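Local coordinates for kelch-like protein 7 (Homo sapiens, PDB 3II7) that acts, through its kelch-repeat beta-propeller domain present here, as a substrate-specific adapter of a CUL3-RBX1 E3 ubiquitin ligase, at residues Glu44-Ala49 and Ile60-Gln65; Ala49-Phe53 and Leu290-Asp295; Ile69-Asp73 and Ser84-Pro88. All blocks are in the same frame, centred on the assembly; numbering follows the deposited sequence. Where two conformers were deposited one is given.

Contact 1 of 3, residues Glu44-Ala49 and Ile60-Gln65. With EDO (1,2-ethanediol), chain G; EDO (1,2-ethanediol), chain H; EDO (1,2-ethanediol), chain M.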
ATOM      1  N   GLU A  44      15.635  11.492   3.562  1.00  7.98           N
ATOM      2  CA  GLU A  44      14.529  12.384   3.852  1.00  8.24           C
ATOM      3  C   GLU A  44      13.220  11.819   3.299  1.00  6.98           C
ATOM      4  O   GLU A  44      13.227  10.996   2.375  1.00  7.33           O
ATOM      5  CB  GLU A  44      14.803  13.751   3.257  1.00  9.65           C
ATOM      6  CG  GLU A  44      15.946  14.468   3.936  1.00 22.35           C
ATOM      7  CD  GLU A  44      16.013  15.938   3.575  1.00 28.07           C
ATOM      8  OE1 GLU A  44      15.598  16.304   2.451  1.00 49.61           O
ATOM      9  OE2 GLU A  44      16.477  16.728   4.424  1.00 54.64           O
ATOM     10  N   LYS A  45      12.109  12.282   3.861  1.00  5.35           N
ATOM     11  CA  LYS A  45      10.788  11.882   3.446  1.00 10.51           C
ATOM     12  C   LYS A  45      10.595  12.123   1.964  1.00  8.67           C
ATOM     13  O   LYS A  45      11.018  13.161   1.442  1.00  9.02           O
ATOM     14  CB  LYS A  45       9.727  12.753   4.120  1.00 10.27           C
ATOM     15  CG  LYS A  45       9.606  12.661   5.583  1.00 23.62           C
ATOM     16  CD  LYS A  45       8.802  13.864   6.141  1.00 35.33           C
ATOM     17  CE  LYS A  45       7.318  13.643   6.044  1.00 45.14           C
ATOM     18  NZ  LYS A  45       6.888  12.671   7.071  1.00 43.64           N
ATOM     19  N   ARG A  46       9.916  11.173   1.322  1.00  4.68           N
ATOM     20  CA  ARG A  46       9.427  11.327  -0.034  1.00  3.56           C
ATOM     21  C   ARG A  46       7.953  11.662   0.001  1.00  7.63           C
ATOM     22  O   ARG A  46       7.208  11.150   0.869  1.00  7.77           O
ATOM     23  CB  ARG A  46       9.555  10.022  -0.800  1.00  5.08           C
ATOM     24  CG  ARG A  46      10.944   9.536  -1.001  1.00  4.68           C
ATOM     25  CD  ARG A  46      10.983   8.385  -1.959  1.00  8.45           C
ATOM     26  NE  ARG A  46      12.321   7.817  -2.058  1.00  5.39           N
ATOM     27  CZ  ARG A  46      12.829   7.216  -3.144  1.00  7.26           C
ATOM     28  NH1 ARG A  46      12.124   7.103  -4.266  1.00  5.97           N
ATOM     29  NH2 ARG A  46      14.063   6.750  -3.117  1.00  8.29           N
ATOM     30  N   ARG A  47       7.516  12.483  -0.946  1.00  7.10           N
ATOM     31  CA  ARG A  47       6.086  12.733  -1.169  1.00  8.98           C
ATOM     32  C   ARG A  47       5.505  11.687  -2.114  1.00  6.61           C
ATOM     33  O   ARG A  47       6.006  11.521  -3.202  1.00  7.04           O
ATOM     34  CB  ARG A  47       5.882  14.114  -1.803  1.00  9.91           C
ATOM     35  CG  ARG A  47       4.428  14.465  -2.097  1.00 13.87           C
ATOM     36  CD  ARG A  47       4.294  15.723  -2.983  1.00 15.47           C
ATOM     37  NE  ARG A  47       4.914  16.880  -2.353  1.00 20.52           N
ATOM     38  CZ  ARG A  47       6.116  17.388  -2.672  1.00 31.47           C
ATOM     39  NH1 ARG A  47       6.862  16.860  -3.644  1.00 20.58           N
ATOM     40  NH2 ARG A  47       6.574  18.446  -2.013  1.00 29.27           N
ATOM     41  N   ASP A  48       4.425  11.023  -1.687  1.00  7.17           N
ATOM     42  CA  ASP A  48       3.636  10.155  -2.547  1.00  7.19           C
ATOM     43  C   ASP A  48       4.457   9.045  -3.234  1.00  6.55           C
ATOM     44  O   ASP A  48       4.344   8.825  -4.430  1.00  7.05           O
ATOM     45  CB  ASP A  48       2.869  11.006  -3.562  1.00  7.17           C
ATOM     46  CG  ASP A  48       1.820  11.912  -2.884  1.00  8.06           C
ATOM     47  OD1 ASP A  48       1.258  11.490  -1.838  1.00 14.35           O
ATOM     48  OD2 ASP A  48       1.590  13.010  -3.391  1.00 18.14           O
ATOM     49  N   ALA A  49       5.305   8.384  -2.458  1.00  5.53           N
ATOM     50  CA  ALA A  49       6.064   7.198  -2.944  1.00  4.61           C
ATOM     51  C   ALA A  49       5.322   5.900  -2.608  1.00  3.57           C
ATOM     52  O   ALA A  49       4.138   5.915  -2.205  1.00  6.14           O
ATOM     53  CB  ALA A  49       7.484   7.200  -2.340  1.00  6.27           C
ATOM     54  N   ILE A  60      11.938   1.242  -1.433  1.00  6.02           N
ATOM     55  CA  ILE A  60      11.204   2.510  -1.419  1.00  4.82           C
ATOM     56  C   ILE A  60      11.425   3.162  -2.767  1.00  5.50           C
ATOM     57  O   ILE A  60      12.589   3.394  -3.185  1.00  5.67           O
ATOM     58  CB  ILE A  60      11.685   3.415  -0.297  1.00  5.20           C
ATOM     59  CG1 ILE A  60      11.320   2.789   1.050  1.00 11.33           C
ATOM     60  CG2 ILE A  60      11.026   4.853  -0.406  1.00  6.42           C
ATOM     61  CD1 ILE A  60      11.843   3.502   2.241  1.00 18.19           C
ATOM     62  N   LEU A  61      10.334   3.401  -3.482  1.00  5.25           N
ATOM     63  CA  LEU A  61      10.435   3.834  -4.879  1.00  8.54           C
ATOM     64  C   LEU A  61       9.362   4.859  -5.253  1.00  6.59           C
ATOM     65  O   LEU A  61       8.313   4.952  -4.603  1.00  5.75           O
ATOM     66  CB  LEU A  61      10.427   2.595  -5.802  1.00  8.97           C
ATOM     67  CG  LEU A  61       9.229   1.659  -5.675  1.00 10.78           C
ATOM     68  CD1 LEU A  61       8.050   2.180  -6.480  1.00 25.86           C
ATOM     69  CD2 LEU A  61       9.621   0.261  -6.120  1.00 16.04           C
ATOM     70  N   GLY A  62       9.657   5.650  -6.293  1.00  6.91           N
ATOM     71  CA  GLY A  62       8.742   6.676  -6.754  1.00  7.46           C
ATOM     72  C   GLY A  62       8.680   7.869  -5.823  1.00  4.80           C
ATOM     73  O   GLY A  62       9.525   8.034  -4.904  1.00  5.49           O
ATOM     74  N   GLY A  63       7.694   8.720  -6.057  1.00  4.69           N
ATOM     75  CA  GLY A  63       7.528   9.901  -5.273  1.00  6.67           C
ATOM     76  C   GLY A  63       8.463  11.031  -5.657  1.00  6.14           C
ATOM     77  O   GLY A  63       9.247  10.946  -6.623  1.00  8.08           O
ATOM     78  N   SER A  64       8.374  12.095  -4.888  1.00  7.93           N
ATOM     79  CA  SER A  64       9.086  13.325  -5.206  0.50  5.01           C
ATOM     80  C   SER A  64       9.510  14.061  -3.956  1.00  7.66           C
ATOM     81  O   SER A  64       9.004  13.804  -2.862  1.00  8.26           O
ATOM     82  CB  SER A  64       8.186  14.230  -6.044  0.50  4.14           C
ATOM     83  OG  SER A  64       6.942  14.501  -5.380  0.50  5.52           O
ATOM     84  N   GLN A  65      10.455  14.982  -4.146  1.00  8.02           N
ATOM     85  CA  GLN A  65      10.795  15.992  -3.171  1.00  9.72           C
ATOM     86  C   GLN A  65      10.630  17.316  -3.935  1.00 15.78           C
ATOM     87  O   GLN A  65       9.493  17.656  -4.273  1.00 15.86           O
ATOM     88  CB  GLN A  65      12.175  15.711  -2.587  1.00 10.38           C
ATOM     89  CG  GLN A  65      12.126  14.541  -1.557  1.00 14.15           C
ATOM     90  CD  GLN A  65      13.397  13.692  -1.511  1.00 18.10           C
ATOM     91  OE1 GLN A  65      14.274  13.835  -2.348  1.00 19.51           O
ATOM     92  NE2 GLN A  65      13.487  12.790  -0.516  1.00 15.36           N
TER
HETATM   93  C1  EDO G 956       8.992   8.129   3.411  1.00 22.71           C
HETATM   94  O1  EDO G 956       9.716   8.505   2.237  1.00 19.65           O
HETATM   95  C2  EDO G 956       7.532   8.566   3.333  1.00 16.41           C
HETATM   96  O2  EDO G 956       7.431  10.012   3.267  1.00 29.05           O
HETATM   97  C1  EDO H 957       4.651   8.069   0.835  1.00 38.68           C
HETATM   98  O1  EDO H 957       5.615   8.945   0.260  1.00 20.51           O
HETATM   99  C2  EDO H 957       3.300   8.721   1.015  1.00 24.91           C
HETATM  100  O2  EDO H 957       2.334   7.688   1.252  1.00 42.30           O
HETATM  101  C1  EDO M 962      13.312  16.008   6.872  1.00 35.45           C
HETATM  102  O1  EDO M 962      14.456  15.463   7.528  1.00 37.75           O
HETATM  103  C2  EDO M 962      12.171  14.983   6.816  1.00 18.46           C
HETATM  104  O2  EDO M 962      12.665  13.658   6.659  1.00 17.55           O
HETATM  105  O   HOH W   1      14.718  10.575   0.172  1.00 13.64           O
HETATM  106  O   HOH W   2      12.198   6.087  -7.351  1.00 14.09           O
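Arg46 reaches Gly62 and Arg47 reaches Gln65, each with its guanidinium edge, at different parts of the turn that leaves strand 57-61. The Arg46 chain runs extended from CG to NE, and it and Ile60 cross obliquely, with CG2 of Ile60 3.6 Å from NE of Arg46. Ile60 O lies over one face of this guanidinium, toward its rim, while at the edge NH1 of Arg46 donates to a lone pair of Gly62 O at 2.8 Å, in the plane of both groups. A water joins the same NH1 to Gly62 N. Arg47 starts with CG anti to its N (chi1 179°) and then bends at chi3, which brings NH1 to Gln65 O at 2.8 Å, close to straight and in the guanidinium plane. NH1 also meets Ser64 OG, a less certain bond because Ser64 was modelled in two conformers. Gln65 bends back at chi2, so that its NE2 reaches Lys45 O at 3.2 Å from above the carbonyl plane; its amide stands 55° from the Arg46 guanidinium. Arg47 and Ser64 also exchange backbone hydrogen bonds in a single antiparallel bridge. A CB on Gly63 would collide with Arg47 O and Ala49 CB, so the glycine permits this approach; Gly62-Gly63 is the double glycine of the kelch motif. The loop leads into strand 50-54. Outside the two segments, NH2 of Arg46 forms a salt bridge with Asp73 OD2 and a hydrogen bond to Arg71 O on strand 71-76, while Leu61 packs on Ile104 and Thr106 of strand 103-107.

Contact 2 of 3, residues Ala49-Phe53 and Leu290-Asp295; sequences AACVF and LICVVD. With EDO (1,2-ethanediol), chain H.
Phe53 lies flat against the backbone of Val294: the alpha carbon CA of Val294 sits 3.9 Å from the centroid of the Phe53 ring and only 1° off its normal, a CH-pi contact over the middle of one face. On that side CG1 of Val294 also touches CD1 of the ring at 3.8 Å, the two side chains crossing at about a right angle. The first torsion of Phe53 (chi1 178°) swings the ring away from its own nitrogen and lays it along the last residues of strand 290-295, with CZ 3.5 Å from Asp295 N. Two residues earlier in the strand, Cys51 SG rests 3.3 Å from Ile291 O and 3.7 Å from Cys292 CB. The two sulfurs are neighbours without a disulfide, at 3.9 Å from Cys51 SG to Cys292 SG. Leu290 fills the other end, its CD2 3.5 Å from Ala49 O and its CB against Cys51 SG. With an alanine in place of Phe53, Val294 would probably lose the cover over its alpha carbon and CG1, and a gap would open between the strand ends. Farther out, Val58 backs both Phe53 and Val294, Ile60 backs Leu290, and the carboxylate of Asp295 is held by Asp12 N. Each strand is held by its own sheet: 50-54 pairs with 57-61, while 290-295 pairs with 13-18, so that the C-terminal strand completes the first blade and closes the propeller ring. The strands run nearly parallel, 14° apart, with axes 6.4 Å from each other, yet no hydrogen bond joins them: these two blades meet here through apolar and sulfur-bearing side chains, not as one continuous sheet.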
ATOM      1  N   ALA A  49       5.305   8.384  -2.458  1.00  5.53           N
ATOM      2  CA  ALA A  49       6.064   7.198  -2.944  1.00  4.61           C
ATOM      3  C   ALA A  49       5.322   5.900  -2.608  1.00  3.57           C
ATOM      4  O   ALA A  49       4.138   5.915  -2.205  1.00  6.14           O
ATOM      5  CB  ALA A  49       7.484   7.200  -2.340  1.00  6.27           C
ATOM      6  N   ALA A  50       5.997   4.778  -2.834  1.00  4.79           N
ATOM      7  CA  ALA A  50       5.476   3.451  -2.526  1.00  5.93           C
ATOM      8  C   ALA A  50       6.577   2.596  -1.955  1.00  6.22           C
ATOM      9  O   ALA A  50       7.752   2.883  -2.152  1.00  5.86           O
ATOM     10  CB  ALA A  50       4.902   2.785  -3.780  1.00  8.77           C
ATOM     11  N   CYS A  51       6.193   1.542  -1.229  1.00  8.11           N
ATOM     12  CA  CYS A  51       7.191   0.609  -0.715  1.00  7.29           C
ATOM     13  C   CYS A  51       6.734  -0.823  -0.899  1.00  7.63           C
ATOM     14  O   CYS A  51       5.549  -1.072  -1.134  1.00  8.25           O
ATOM     15  CB  CYS A  51       7.529   0.891   0.728  1.00 10.47           C
ATOM     16  SG  CYS A  51       6.363   0.277   1.887  1.00 10.10           S
ATOM     17  N   VAL A  52       7.675  -1.753  -0.864  1.00  6.39           N
ATOM     18  CA  VAL A  52       7.352  -3.152  -1.036  0.50  6.07           C
ATOM     19  C   VAL A  52       8.459  -3.973  -0.388  1.00  7.12           C
ATOM     20  O   VAL A  52       9.612  -3.564  -0.391  1.00  9.00           O
ATOM     21  CB  VAL A  52       7.181  -3.508  -2.570  0.50  7.95           C
ATOM     22  CG1 VAL A  52       8.324  -2.878  -3.397  0.50  4.70           C
ATOM     23  CG2 VAL A  52       7.102  -5.007  -2.804  0.50 14.18           C
ATOM     24  N   PHE A  53       8.083  -5.112   0.180  1.00  6.08           N
ATOM     25  CA  PHE A  53       9.043  -6.003   0.801  1.00  3.43           C
ATOM     26  C   PHE A  53       9.234  -7.264  -0.018  1.00  5.96           C
ATOM     27  O   PHE A  53       8.249  -7.879  -0.452  1.00  7.29           O
ATOM     28  CB  PHE A  53       8.581  -6.376   2.192  1.00  5.98           C
ATOM     29  CG  PHE A  53       9.480  -7.322   2.881  1.00  7.88           C
ATOM     30  CD1 PHE A  53      10.667  -6.872   3.463  1.00  7.26           C
ATOM     31  CD2 PHE A  53       9.164  -8.671   2.975  1.00  5.91           C
ATOM     32  CE1 PHE A  53      11.498  -7.771   4.138  1.00  7.12           C
ATOM     33  CE2 PHE A  53      10.011  -9.565   3.626  1.00  5.88           C
ATOM     34  CZ  PHE A  53      11.154  -9.123   4.207  1.00  4.33           C
ATOM     35  N   LEU A 290       5.053   5.387   4.508  1.00  3.46           N
ATOM     36  CA  LEU A 290       5.012   4.137   3.780  1.00  4.44           C
ATOM     37  C   LEU A 290       4.891   2.998   4.783  1.00  5.27           C
ATOM     38  O   LEU A 290       5.412   3.081   5.912  1.00  4.61           O
ATOM     39  CB  LEU A 290       6.277   4.002   2.919  1.00  3.68           C
ATOM     40  CG  LEU A 290       6.490   5.155   1.952  1.00  7.44           C
ATOM     41  CD1 LEU A 290       7.846   4.979   1.278  1.00  8.27           C
ATOM     42  CD2 LEU A 290       5.349   5.166   0.945  1.00 11.74           C
ATOM     43  N   ILE A 291       4.163   1.959   4.395  1.00  3.41           N
ATOM     44  CA  ILE A 291       3.921   0.816   5.286  1.00  4.29           C
ATOM     45  C   ILE A 291       4.026  -0.508   4.518  1.00  5.41           C
ATOM     46  O   ILE A 291       3.579  -0.612   3.351  1.00  5.82           O
ATOM     47  CB  ILE A 291       2.502   0.950   5.943  1.00  6.00           C
ATOM     48  CG1 ILE A 291       2.287  -0.175   6.987  1.00  6.97           C
ATOM     49  CG2 ILE A 291       1.395   1.030   4.874  1.00  7.81           C
ATOM     50  CD1 ILE A 291       1.022   0.040   7.879  1.00  8.30           C
ATOM     51  N   CYS A 292       4.638  -1.515   5.148  1.00  6.48           N
ATOM     52  CA  CYS A 292       4.678  -2.846   4.578  1.00  4.85           C
ATOM     53  C   CYS A 292       4.920  -3.865   5.678  1.00  6.42           C
ATOM     54  O   CYS A 292       5.366  -3.515   6.782  1.00  5.68           O
ATOM     55  CB  CYS A 292       5.744  -2.972   3.471  1.00  7.63           C
ATOM     56  SG  CYS A 292       7.421  -2.787   4.021  1.00  9.66           S
ATOM     57  N   VAL A 293       4.593  -5.112   5.389  1.00  4.88           N
ATOM     58  CA  VAL A 293       4.876  -6.204   6.300  1.00  3.74           C
ATOM     59  C   VAL A 293       6.252  -6.762   5.964  1.00  3.01           C
ATOM     60  O   VAL A 293       6.555  -7.026   4.773  1.00  3.74           O
ATOM     61  CB  VAL A 293       3.827  -7.317   6.204  1.00  6.52           C
ATOM     62  CG1 VAL A 293       4.207  -8.529   7.129  1.00  7.35           C
ATOM     63  CG2 VAL A 293       2.472  -6.753   6.522  1.00  5.37           C
ATOM     64  N   VAL A 294       7.094  -6.909   6.983  1.00  2.67           N
ATOM     65  CA  VAL A 294       8.408  -7.515   6.820  1.00  3.22           C
ATOM     66  C   VAL A 294       8.487  -8.835   7.585  1.00  5.72           C
ATOM     67  O   VAL A 294       7.876  -8.995   8.622  1.00  5.21           O
ATOM     68  CB  VAL A 294       9.559  -6.576   7.298  1.00  6.19           C
ATOM     69  CG1 VAL A 294       9.454  -5.215   6.673  1.00  9.84           C
ATOM     70  CG2 VAL A 294       9.585  -6.458   8.761  1.00 15.19           C
ATOM     71  N   ASP A 295       9.252  -9.771   7.050  1.00  8.16           N
ATOM     72  CA  ASP A 295       9.774 -10.903   7.812  1.00 14.48           C
ATOM     73  C   ASP A 295      11.252 -10.646   8.229  1.00 22.15           C
ATOM     74  O   ASP A 295      12.115 -10.406   7.363  1.00 20.02           O
ATOM     75  CB  ASP A 295       9.715 -12.147   6.969  1.00 14.15           C
ATOM     76  CG  ASP A 295       9.797 -13.399   7.791  1.00 23.31           C
ATOM     77  OD1 ASP A 295      10.180 -13.315   8.981  1.00 22.04           O
ATOM     78  OD2 ASP A 295       9.471 -14.469   7.246  1.00 25.20           O
TER
HETATM   79  C1  EDO H 957       4.651   8.069   0.835  1.00 38.68           C
HETATM   80  O1  EDO H 957       5.615   8.945   0.260  1.00 20.51           O
HETATM   81  C2  EDO H 957       3.300   8.721   1.015  1.00 24.91           C
HETATM   82  O2  EDO H 957       2.334   7.688   1.252  1.00 42.30           O

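Contact 3 of 3, residues Ile69-Asp73 and Ser84-Pro88. With EDO (1,2-ethanediol), chain R; EDO (1,2-ethanediol), chain O.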
ATOM      1  N   ILE A  69      11.797  11.660  -7.938  1.00  9.22           N
ATOM      2  CA  ILE A  69      12.985  10.901  -7.502  1.00  8.62           C
ATOM      3  C   ILE A  69      13.229   9.709  -8.420  1.00  9.19           C
ATOM      4  O   ILE A  69      12.300   8.942  -8.734  1.00 10.00           O
ATOM      5  CB  ILE A  69      12.855  10.434  -6.058  1.00  8.15           C
ATOM      6  CG1 ILE A  69      12.678  11.623  -5.126  1.00 10.98           C
ATOM      7  CG2 ILE A  69      14.076   9.645  -5.654  1.00  8.88           C
ATOM      8  CD1 ILE A  69      12.065  11.221  -3.787  1.00  8.61           C
ATOM      9  N   LYS A  70      14.487   9.551  -8.845  1.00  6.83           N
ATOM     10  CA  LYS A  70      14.855   8.509  -9.808  1.00 12.30           C
ATOM     11  C   LYS A  70      15.581   7.325  -9.160  1.00 12.50           C
ATOM     12  O   LYS A  70      15.835   6.326  -9.811  1.00 22.73           O
ATOM     13  CB  LYS A  70      15.738   9.115 -10.908  1.00  9.98           C
ATOM     14  CG  LYS A  70      15.089  10.310 -11.619  1.00 11.65           C
ATOM     15  CD  LYS A  70      15.895  10.712 -12.850  1.00 21.88           C
ATOM     16  CE  LYS A  70      15.371  12.023 -13.430  1.00 24.61           C
ATOM     17  NZ  LYS A  70      16.191  12.508 -14.546  1.00 24.82           N
ATOM     18  N   ARG A  71      15.902   7.460  -7.878  1.00  9.03           N
ATOM     19  CA  ARG A  71      16.593   6.447  -7.123  1.00  3.46           C
ATOM     20  C   ARG A  71      15.609   5.591  -6.316  1.00  8.06           C
ATOM     21  O   ARG A  71      14.619   6.098  -5.804  1.00  8.55           O
ATOM     22  CB  ARG A  71      17.491   7.160  -6.137  1.00  6.31           C
ATOM     23  CG  ARG A  71      18.431   6.298  -5.397  1.00  8.23           C
ATOM     24  CD  ARG A  71      19.300   7.169  -4.465  1.00  9.89           C
ATOM     25  NE  ARG A  71      18.529   7.676  -3.345  1.00  9.48           N
ATOM     26  CZ  ARG A  71      18.147   8.934  -3.154  1.00 11.48           C
ATOM     27  NH1 ARG A  71      18.519   9.924  -3.976  1.00 11.76           N
ATOM     28  NH2 ARG A  71      17.405   9.218  -2.102  1.00 13.30           N
ATOM     29  N   MET A  72      15.939   4.300  -6.153  1.00  5.87           N
ATOM     30  CA  MET A  72      15.188   3.373  -5.271  1.00  6.00           C
ATOM     31  C   MET A  72      16.054   3.128  -4.060  1.00  8.19           C
ATOM     32  O   MET A  72      17.202   2.713  -4.193  1.00  9.08           O
ATOM     33  CB  MET A  72      14.944   2.040  -6.027  1.00  8.06           C
ATOM     34  CG  MET A  72      14.279   0.946  -5.261  1.00  9.78           C
ATOM     35  SD  MET A  72      13.552  -0.245  -6.432  1.00 11.00           S
ATOM     36  CE  MET A  72      15.025  -1.012  -7.087  1.00 11.39           C
ATOM     37  N   ASP A  73      15.526   3.416  -2.883  1.00  4.43           N
ATOM     38  CA  ASP A  73      16.276   3.186  -1.640  1.00  4.03           C
ATOM     39  C   ASP A  73      15.838   1.866  -1.032  1.00 10.11           C
ATOM     40  O   ASP A  73      14.639   1.553  -1.001  1.00 11.23           O
ATOM     41  CB  ASP A  73      16.095   4.364  -0.704  1.00  6.78           C
ATOM     42  CG  ASP A  73      16.739   5.617  -1.237  1.00  8.23           C
ATOM     43  OD1 ASP A  73      17.854   5.523  -1.838  1.00  7.24           O
ATOM     44  OD2 ASP A  73      16.128   6.715  -1.081  1.00  8.66           O
ATOM     45  N   SER A  84      21.226   1.788  -2.435  1.00  4.02           N
ATOM     46  CA  SER A  84      20.393   2.427  -3.463  1.00  5.77           C
ATOM     47  C   SER A  84      20.645   1.876  -4.843  1.00 11.97           C
ATOM     48  O   SER A  84      21.799   1.605  -5.216  1.00 11.77           O
ATOM     49  CB  SER A  84      20.626   3.935  -3.488  1.00  8.73           C
ATOM     50  OG  SER A  84      20.381   4.515  -2.234  1.00  9.64           O
ATOM     51  N   LYS A  85      19.560   1.725  -5.593  1.00  9.75           N
ATOM     52  CA  LYS A  85      19.577   1.294  -6.988  1.00 11.69           C
ATOM     53  C   LYS A  85      18.831   2.330  -7.818  1.00 12.17           C
ATOM     54  O   LYS A  85      18.331   3.275  -7.278  1.00 12.06           O
ATOM     55  CB  LYS A  85      18.891  -0.058  -7.096  1.00 11.78           C
ATOM     56  CG  LYS A  85      19.602  -1.148  -6.343  1.00 12.51           C
ATOM     57  CD  LYS A  85      20.879  -1.544  -7.084  1.00 15.97           C
ATOM     58  CE  LYS A  85      21.766  -2.428  -6.253  1.00 31.50           C
ATOM     59  NZ  LYS A  85      23.126  -2.453  -6.846  1.00 20.81           N
ATOM     60  N   LEU A  86      18.808   2.173  -9.144  1.00 14.82           N
ATOM     61  CA  LEU A  86      18.044   3.101  -9.958  1.00 14.99           C
ATOM     62  C   LEU A  86      16.602   2.630  -9.952  1.00 10.59           C
ATOM     63  O   LEU A  86      16.336   1.439  -9.925  1.00 15.01           O
ATOM     64  CB  LEU A  86      18.649   3.271 -11.364  1.00 19.88           C
ATOM     65  CG  LEU A  86      19.926   4.151 -11.365  1.00 27.12           C
ATOM     66  CD1 LEU A  86      20.576   4.217 -12.773  1.00 17.92           C
ATOM     67  CD2 LEU A  86      19.658   5.588 -10.824  1.00 20.74           C
ATOM     68  N   GLY A  87      15.685   3.585  -9.854  1.00 11.63           N
ATOM     69  CA  GLY A  87      14.302   3.313  -9.546  1.00 20.43           C
ATOM     70  C   GLY A  87      13.524   3.067 -10.781  1.00 25.05           C
ATOM     71  O   GLY A  87      14.111   2.714 -11.813  1.00 24.63           O
ATOM     72  N   PRO A  88      12.176   3.265 -10.711  1.00 18.12           N
ATOM     73  CA  PRO A  88      11.459   2.922 -11.887  1.00 17.00           C
ATOM     74  C   PRO A  88      11.912   3.801 -13.041  1.00 12.46           C
ATOM     75  O   PRO A  88      12.214   4.982 -12.826  1.00 10.97           O
ATOM     76  CB  PRO A  88       9.982   3.171 -11.501  1.00 13.95           C
ATOM     77  CG  PRO A  88      10.026   4.274 -10.529  1.00 20.49           C
ATOM     78  CD  PRO A  88      11.385   4.111  -9.796  1.00 21.02           C
TER
HETATM   79  C1  EDO R 965      19.583  -1.014 -10.851  1.00 27.32           C
HETATM   80  O1  EDO R 965      20.286   0.108 -10.282  1.00 24.13           O
HETATM   81  C2  EDO R 965      18.701  -0.540 -12.016  1.00 37.69           C
HETATM   82  O2  EDO R 965      19.490   0.001 -13.096  1.00 43.45           O
HETATM   83  C1  EDO O 964      18.720  11.055  -8.819  1.00 45.12           C
HETATM   84  O1  EDO O 964      18.888   9.877  -9.616  1.00 58.73           O
HETATM   85  C2  EDO O 964      17.641  10.798  -7.775  1.00 47.04           C
HETATM   86  O2  EDO O 964      16.446  11.543  -8.058  1.00 25.42           O
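Asp73 and Ser84 meet at the carboxylate of Asp73, which also pairs edge-on with the guanidinium of Arg71. Ser84 OG donates to OD1 of Asp73 at 2.7 Å, nearly in line with the C-O bond. The guanidinium of Arg71 has the same carboxylate at its edge: NE binds OD1 of Asp73 at 2.7 Å in the guanidinium plane, and NH2 takes OD2 at 3.0 Å, tilted 17° from it, both on syn lone pairs. A trans first torsion (chi1 -172°) followed by a bend at chi3 turns the end of Arg71 back toward Asp73 and lets CD rest 3.6 Å from Ser84 CB. On the sheet face opposite Asp73 and Ser84, Met72 CE reaches Lys85 CB at 4.0 Å, and Met72 also packs on Tyr123 and Trp130 of the next blade. Met72 and Lys85 form an antiparallel hydrogen-bonded pair, Met72 N to Lys85 O measuring 2.8 Å. Past the strand ends, Gly87 N bonds to Lys70 O; a side chain on Gly87 would be tight against that oxygen and would clash with Pro88 CD. Asp73 is buried. With Arg46 as a further partner, two arginines and a hydroxyl thus share one carboxylate, which would be expected to favour its charged form and to hold its rotation fixed.

In the fold
Contacts 1, 2 and 3 all reach the four-stranded blade 50-54, 57-61, 71-76, 81-86. The centre of contact 2 lies about 7 Å from the centre of the chain, yet this is a surface contact of mostly partly exposed residues, joining the blade's innermost strand to the neighbouring blade by apolar packing. Contacts 1 and 3, centred about 14 and 18 Å from the chain's centre, are partly buried and rely on hydrogen bonds; contact 1 ties a loop to the end of strand 57-61 and the turn after it, whereas contact 3 pairs strands of one hairpin. Contacts 1 and 2 share Ala49 and meet where Ile60 touches Leu290. Besides Arg46, the Ile60 N to Asp73 O bond joins contacts 1 and 3.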